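PDB 4ECL: serine racemase from Enterococcus faecalis, which pairs an alanine racemase-type N-terminal TIM-barrel domain with a C-terminal domain of the same family in the cytoplasmic part of VanTG. Local coordinates for residues V220-A223 and L228-T231; P347-S352 and N358-R363. All blocks are in the same frame, centred on the assembly; numbering follows the deposited sequence.

In the fold
Both contacts lie where the two domains of the chain meet, with their centres about 10 Å apart. Interaction 1 belongs to the loop that leaves the barrel strand 217-220 and carries a sulfate ion; interaction 2 joins two short helices near the C-terminus. They touch directly. Ser229 OG of interaction 1 and Asn358 ND2 of interaction 2 are 2.7 Å apart, a probable hydrogen bond, and Asn358 OD1 packs 3.4 Å from Val222 CG1. Further out, Thr231 CG2 lies 3.6 Å from Pro347 CB, although Thr231 is poorly ordered. Asn358 therefore ties the helix pair to the very loop whose backbone amides hold the anion.

Interaction 1. Residues V220-A223 and L228-T231; sequences VGVA and LSST. With SO4 (sulfate ion), chain G.
Val222 presents both of its methyls to the hydroxyl of Ser229, CG1 at 3.8 Å and CG2 at 3.9 Å from OG, so the oxygen sits over the fork of the valine. With chi1 at -67°, CG1 lies beside the backbone N, and this methyl reaches to 3.6 Å from sulfate O3. One side chain bridges the second segment and the anion. Leu228 adds a looser apolar touch, its CD2 curling to 4.5 Å from Ala223 CA. Nothing polar links the segments directly; Ser229 OG instead accepts a hydrogen bond from Asn358 ND2 of the C-terminal helices. The sulfate, probably from the crystallisation liquor, is gripped by two consecutive amides. Val222 N meets O3 at 3.0 Å in a fairly straight bond (158°), while Gly221 N meets O2 at 2.9 Å in a more bent one (131°). Because Gly221 has no side chain, O3 can come within 3.4 Å of its CA. Ser204 OG and Tyr42 OH also hydrogen-bond to the sulfate, and Ser204 OG accepts from the amides of Ala223 and Gly221, the latter shared with the anion. This site at the end of a TIM-barrel strand probably corresponds to the phosphate-binding site for pyridoxal phosphate in alanine racemases.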
loop_
_atom_site.group_PDB
_atom_site.type_symbol
_atom_site.label_atom_id
_atom_site.label_comp_id
_atom_site.label_asym_id
_atom_site.label_seq_id
_atom_site.Cartn_x
_atom_site.Cartn_y
_atom_site.Cartn_z
ATOM N N VAL A 220 18.338 12.167 -6.147
ATOM C CA VAL A 220 17.373 12.885 -5.325
ATOM C C VAL A 220 16.019 12.181 -5.242
ATOM O O VAL A 220 15.389 11.865 -6.255
ATOM C CB VAL A 220 17.246 14.371 -5.754
ATOM C CG1 VAL A 220 18.582 15.073 -5.573
ATOM C CG2 VAL A 220 16.830 14.466 -7.196
ATOM N N GLY A 221 15.596 11.913 -4.011
ATOM C CA GLY A 221 14.315 11.281 -3.755
ATOM C C GLY A 221 13.349 12.274 -3.141
ATOM O O GLY A 221 12.739 13.067 -3.857
ATOM N N VAL A 222 13.215 12.248 -1.817
ATOM C CA VAL A 222 12.218 13.080 -1.141
ATOM C C VAL A 222 12.321 14.571 -1.474
ATOM O O VAL A 222 11.295 15.235 -1.610
ATOM C CB VAL A 222 12.230 12.896 0.398
ATOM C CG1 VAL A 222 11.773 11.502 0.771
ATOM C CG2 VAL A 222 13.628 13.201 0.982
ATOM N N ALA A 223 13.540 15.094 -1.617
ATOM C CA ALA A 223 13.712 16.514 -1.910
ATOM C C ALA A 223 13.057 16.869 -3.236
ATOM O O ALA A 223 12.464 17.942 -3.381
ATOM C CB ALA A 223 15.205 16.910 -1.922
ATOM N N LEU A 228 10.329 16.827 3.206
ATOM C CA LEU A 228 11.469 16.280 3.926
ATOM C C LEU A 228 11.030 15.195 4.910
ATOM O O LEU A 228 10.094 15.394 5.683
ATOM C CB LEU A 228 12.294 17.381 4.599
ATOM C CG LEU A 228 13.044 18.283 3.612
ATOM C CD1 LEU A 228 14.139 19.056 4.335
ATOM C CD2 LEU A 228 13.627 17.488 2.437
ATOM N N SER A 229 11.722 14.056 4.857
ATOM C CA SER A 229 11.371 12.819 5.581
ATOM C C SER A 229 10.752 13.005 6.974
ATOM O O SER A 229 9.955 12.170 7.429
ATOM C CB SER A 229 12.592 11.885 5.668
ATOM O OG SER A 229 13.004 11.442 4.383
ATOM N N SER A 230 11.133 14.096 7.637
ATOM C CA SER A 230 10.546 14.491 8.910
ATOM C C SER A 230 10.463 16.009 9.012
ATOM O O SER A 230 10.727 16.727 8.042
ATOM C CB SER A 230 11.361 13.936 10.081
ATOM O OG SER A 230 11.299 12.520 10.121
ATOM N N THR A 231 10.103 16.485 10.198
ATOM C CA THR A 231 9.994 17.913 10.476
ATOM C C THR A 231 10.408 18.176 11.925
ATOM O O THR A 231 9.959 17.470 12.826
ATOM C CB THR A 231 8.543 18.421 10.249
ATOM O OG1 THR A 231 7.598 17.425 10.670
ATOM C CG2 THR A 231 8.306 18.743 8.778
HETATM S S SO4 G . 16.138 10.046 -0.610
HETATM O O1 SO4 G . 16.693 8.781 -1.104
HETATM O O2 SO4 G . 16.616 11.142 -1.454
HETATM O O3 SO4 G . 14.682 9.956 -0.676
HETATM O O4 SO4 G . 16.542 10.248 0.778
#

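Interaction 2. Residues P347-S352 and N358-R363; sequences PMVAES and NELLSR
Two short helices of the C-terminal domain, 346-352 and 357-362, come together through a small, buried apolar contact. Leu360 carries the contact: with CG anti to the backbone N (chi1 179°), it extends toward the other helix, and its CD2 does all the touching. That methyl rests 3.7 Å from Val349 CG1, the side chains crossing at about a right angle, and 4.1 Å from Ala350 CB. Beside the small Ala350 side chain it also comes to 3.9 Å from Ala350 N. Polar bonds within the second helix brace its last turn. Asn358 O accepts from Ser362 twice, from N and from OG (2.8 Å), at opposite faces of the carbonyl plane. One residue further on, Arg363 NH1 makes a salt bridge to Glu359 OE2 at 2.9 Å, in the guanidinium plane, but on the anti side of the carboxylate and 23° out of its plane. This flank faces the second subunit, whose Tyr284 packs on Asn358, Glu359 and Ser362; its own Arg363 comes close to this one, and the Glu359 carboxylate may ease the like charges. The contact thus joins successive helices linked by a short loop, the second at the dimer interface of an alanine racemase-type enzyme.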
loop_
_atom_site.group_PDB
_atom_site.type_symbol
_atom_site.label_atom_id
_atom_site.label_comp_id
_atom_site.label_asym_id
_atom_site.label_seq_id
_atom_site.Cartn_x
_atom_site.Cartn_y
_atom_site.Cartn_z
ATOM N N PRO A 347 4.659 15.609 5.570
ATOM C CA PRO A 347 5.366 15.288 6.817
ATOM C C PRO A 347 4.501 15.326 8.084
ATOM O O PRO A 347 4.710 14.477 8.956
ATOM C CB PRO A 347 6.477 16.345 6.879
ATOM C CG PRO A 347 6.745 16.670 5.460
ATOM C CD PRO A 347 5.410 16.585 4.756
HETATM N N MSE A 348 3.556 16.259 8.179
HETATM C CA MSE A 348 2.668 16.327 9.336
HETATM C C MSE A 348 1.831 15.043 9.459
HETATM O O MSE A 348 1.615 14.510 10.561
HETATM C CB MSE A 348 1.727 17.550 9.225
HETATM C CG MSE A 348 2.409 18.906 9.432
HETATM SE SE MSE A 348 1.356 20.420 8.725
HETATM C CE MSE A 348 -0.091 20.443 10.035
ATOM N N VAL A 349 1.350 14.555 8.321
ATOM C CA VAL A 349 0.505 13.379 8.313
ATOM C C VAL A 349 1.349 12.167 8.692
ATOM O O VAL A 349 0.891 11.302 9.428
ATOM C CB VAL A 349 -0.203 13.183 6.944
ATOM C CG1 VAL A 349 -0.924 11.840 6.873
ATOM C CG2 VAL A 349 -1.199 14.315 6.699
ATOM N N ALA A 350 2.594 12.136 8.210
ATOM C CA ALA A 350 3.476 11.021 8.476
ATOM C C ALA A 350 3.832 11.008 9.960
ATOM O O ALA A 350 3.893 9.953 10.580
ATOM C CB ALA A 350 4.716 11.104 7.610
ATOM N N GLU A 351 4.044 12.185 10.542
ATOM C CA GLU A 351 4.304 12.244 11.972
ATOM C C GLU A 351 3.097 11.719 12.763
ATOM O O GLU A 351 3.257 10.971 13.723
ATOM C CB GLU A 351 4.679 13.659 12.398
ATOM C CG GLU A 351 5.029 13.800 13.868
ATOM C CD GLU A 351 5.578 15.183 14.211
ATOM O OE1 GLU A 351 6.558 15.617 13.557
ATOM O OE2 GLU A 351 5.030 15.836 15.131
ATOM N N SER A 352 1.890 12.094 12.336
ATOM C CA SER A 352 0.663 11.659 12.998
ATOM C C SER A 352 0.485 10.162 12.889
ATOM O O SER A 352 -0.109 9.544 13.769
ATOM C CB SER A 352 -0.569 12.336 12.378
ATOM O OG SER A 352 -0.591 13.727 12.621
ATOM N N ASN A 358 8.618 8.993 3.482
ATOM C CA ASN A 358 8.990 8.035 2.449
ATOM C C ASN A 358 7.972 6.901 2.421
ATOM O O ASN A 358 7.549 6.451 1.359
ATOM C CB ASN A 358 10.408 7.462 2.699
ATOM C CG ASN A 358 11.492 8.541 2.775
ATOM O OD1 ASN A 358 12.531 8.444 2.104
ATOM N ND2 ASN A 358 11.265 9.566 3.601
ATOM N N GLU A 359 7.581 6.447 3.602
ATOM C CA GLU A 359 6.664 5.311 3.702
ATOM C C GLU A 359 5.219 5.720 3.399
ATOM O O GLU A 359 4.499 5.011 2.690
ATOM C CB GLU A 359 6.751 4.646 5.082
ATOM C CG GLU A 359 5.738 3.512 5.259
ATOM C CD GLU A 359 5.646 2.981 6.680
ATOM O OE1 GLU A 359 6.109 3.657 7.627
ATOM O OE2 GLU A 359 5.089 1.876 6.847
ATOM N N LEU A 360 4.796 6.863 3.935
ATOM C CA LEU A 360 3.438 7.355 3.696
ATOM C C LEU A 360 3.186 7.505 2.203
ATOM O O LEU A 360 2.182 7.031 1.680
ATOM C CB LEU A 360 3.224 8.703 4.384
ATOM C CG LEU A 360 1.838 9.336 4.192
ATOM C CD1 LEU A 360 0.762 8.516 4.909
ATOM C CD2 LEU A 360 1.825 10.799 4.656
ATOM N N LEU A 361 4.140 8.118 1.517
ATOM C CA LEU A 361 3.983 8.454 0.109
ATOM C C LEU A 361 4.162 7.274 -0.818
ATOM O O LEU A 361 3.357 7.075 -1.729
ATOM C CB LEU A 361 4.949 9.574 -0.289
ATOM C CG LEU A 361 4.690 10.951 0.328
ATOM C CD1 LEU A 361 5.404 12.023 -0.478
ATOM C CD2 LEU A 361 3.202 11.265 0.437
ATOM N N SER A 362 5.221 6.493 -0.599
ATOM C CA SER A 362 5.481 5.337 -1.449
ATOM C C SER A 362 4.381 4.294 -1.311
ATOM O O SER A 362 4.193 3.472 -2.207
ATOM C CB SER A 362 6.854 4.712 -1.163
ATOM O OG SER A 362 6.881 4.048 0.088
ATOM N N ARG A 363 3.649 4.324 -0.199
ATOM C CA ARG A 363 2.559 3.355 -0.000
ATOM C C ARG A 363 1.169 3.905 -0.319
ATOM O O ARG A 363 0.160 3.386 0.170
ATOM C CB ARG A 363 2.582 2.775 1.422
ATOM C CG ARG A 363 3.879 2.024 1.769
ATOM C CD ARG A 363 3.825 1.430 3.174
ATOM N NE ARG A 363 2.716 0.490 3.324
ATOM C CZ ARG A 363 2.298 0.006 4.491
ATOM N NH1 ARG A 363 2.894 0.380 5.623
ATOM N NH2 ARG A 363 1.282 -0.853 4.526
#